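PDB 3H6X: dUTPase from Streptococcus mutans, which probably hydrolyses dUTP to dUMP and diphosphate as a trimeric enzyme of the dUTPase family. Local coordinates for residues Y89-P93 with N94-H98. Numbering follows the deposited sequence.
Sequences YYNNP and NNEGH
The phenol of Tyr89 meets Asn95, Gly97 and His98 at once. Its OH donates to the carbonyl O of His98 at 2.8 Å and accepts from Asn95 ND2 at the same distance. The latter bond is nearly straight (164° at the hydrogen) and lies close to the amide plane, which stands almost upright on the ring (81°). Gly97 CA sits over one ring face, 3.9 Å from the centroid and displaced toward the rim, a CH-pi contact. With CG anti to the backbone N (chi1 -173°), the tyrosine reaches along the 94-98 arm of the loop to these partners. Asn95 is itself held: its OD1 accepts from Gly97 N at 2.9 Å, an Asx turn within the type I' turn from Asn95 to His98. A type II turn from Tyr89 to Asn92 shapes the outgoing half. Backbone bonds join the two: Glu96 N gives to Asn92 O at 3.0 Å, and Asn91 N reaches Glu96 O at 2.9 Å. Outside the loop, Lys53 bridges Asn91 OD1 and Glu96 OE2, Thr11 binds the other carboxylate oxygen, and the His98 imidazole accepts from Gly51 N. Two bonds on the phenol oxygen, one given and one received, therefore hold the hydroxyl in place, while Gly97 CA on one face helps to orient the ring; together they tie both turns of the surface loop that joins strands 82-85 and 100-105 of the jelly-roll beta-barrel.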
# COMPACT_ATOMS: atom_id res chain seq x y z
N TYR B 89 -8.08 -4.01 -17.40
CA TYR B 89 -9.31 -4.28 -16.67
C TYR B 89 -10.45 -3.48 -17.33
O TYR B 89 -11.57 -3.96 -17.48
CB TYR B 89 -9.11 -3.89 -15.20
CG TYR B 89 -10.26 -4.25 -14.27
CD1 TYR B 89 -10.67 -5.57 -14.10
CD2 TYR B 89 -10.89 -3.27 -13.53
CE1 TYR B 89 -11.73 -5.89 -13.22
CE2 TYR B 89 -11.92 -3.56 -12.67
CZ TYR B 89 -12.34 -4.86 -12.52
OH TYR B 89 -13.37 -5.10 -11.64
N TYR B 90 -10.12 -2.26 -17.77
CA TYR B 90 -11.04 -1.37 -18.50
C TYR B 90 -11.79 -2.08 -19.61
O TYR B 90 -11.19 -2.70 -20.48
CB TYR B 90 -10.20 -0.23 -19.09
CG TYR B 90 -10.91 0.79 -19.93
CD1 TYR B 90 -11.77 1.73 -19.36
CD2 TYR B 90 -10.68 0.86 -21.31
CE1 TYR B 90 -12.39 2.71 -20.15
CE2 TYR B 90 -11.29 1.82 -22.09
CZ TYR B 90 -12.14 2.74 -21.52
OH TYR B 90 -12.74 3.71 -22.31
N ASN B 91 -13.12 -1.96 -19.57
CA ASN B 91 -13.98 -2.51 -20.62
C ASN B 91 -13.93 -4.03 -20.79
O ASN B 91 -14.29 -4.55 -21.86
CB ASN B 91 -13.72 -1.81 -21.96
CG ASN B 91 -14.44 -0.48 -22.07
OD1 ASN B 91 -15.35 -0.19 -21.30
ND2 ASN B 91 -14.03 0.34 -23.05
N ASN B 92 -13.51 -4.76 -19.75
CA ASN B 92 -13.53 -6.22 -19.82
C ASN B 92 -14.98 -6.71 -19.98
O ASN B 92 -15.92 -5.99 -19.62
CB ASN B 92 -12.81 -6.87 -18.62
CG ASN B 92 -13.61 -6.77 -17.32
OD1 ASN B 92 -13.22 -6.07 -16.37
ND2 ASN B 92 -14.72 -7.48 -17.27
N PRO B 93 -15.17 -7.90 -20.58
CA PRO B 93 -16.52 -8.36 -20.90
C PRO B 93 -17.35 -8.77 -19.69
O PRO B 93 -18.56 -8.95 -19.85
CB PRO B 93 -16.29 -9.60 -21.77
CG PRO B 93 -14.82 -9.75 -21.95
CD PRO B 93 -14.13 -8.86 -20.97
N ASN B 94 -16.73 -8.91 -18.52
CA ASN B 94 -17.43 -9.41 -17.33
C ASN B 94 -18.11 -8.29 -16.54
O ASN B 94 -19.26 -8.43 -16.14
CB ASN B 94 -16.47 -10.17 -16.41
CG ASN B 94 -15.92 -11.43 -17.05
OD1 ASN B 94 -16.50 -11.99 -17.98
ND2 ASN B 94 -14.78 -11.91 -16.53
N ASN B 95 -17.41 -7.18 -16.30
CA ASN B 95 -18.03 -6.10 -15.52
C ASN B 95 -17.63 -4.71 -16.01
O ASN B 95 -17.83 -3.71 -15.29
CB ASN B 95 -17.72 -6.26 -14.03
CG ASN B 95 -16.27 -5.97 -13.69
OD1 ASN B 95 -15.46 -5.64 -14.58
ND2 ASN B 95 -15.91 -6.10 -12.41
N GLU B 96 -17.09 -4.67 -17.23
CA GLU B 96 -16.78 -3.42 -17.92
C GLU B 96 -15.59 -2.70 -17.28
O GLU B 96 -15.28 -1.56 -17.66
CB GLU B 96 -18.00 -2.50 -17.92
CG GLU B 96 -18.06 -1.53 -19.09
CD GLU B 96 -19.32 -0.67 -19.06
OE1 GLU B 96 -20.44 -1.23 -19.00
OE2 GLU B 96 -19.19 0.56 -19.13
N GLY B 97 -14.94 -3.35 -16.32
CA GLY B 97 -13.83 -2.71 -15.62
C GLY B 97 -14.28 -1.86 -14.45
O GLY B 97 -13.54 -1.01 -13.95
N HIS B 98 -15.50 -2.11 -14.00
CA HIS B 98 -16.04 -1.41 -12.84
C HIS B 98 -15.13 -1.59 -11.64
O HIS B 98 -14.85 -2.71 -11.21
CB HIS B 98 -17.42 -1.96 -12.52
CG HIS B 98 -18.17 -1.20 -11.46
ND1 HIS B 98 -19.36 -1.65 -10.95
CD2 HIS B 98 -17.88 -0.04 -10.83
CE1 HIS B 98 -19.79 -0.78 -10.03
NE2 HIS B 98 -18.92 0.20 -9.95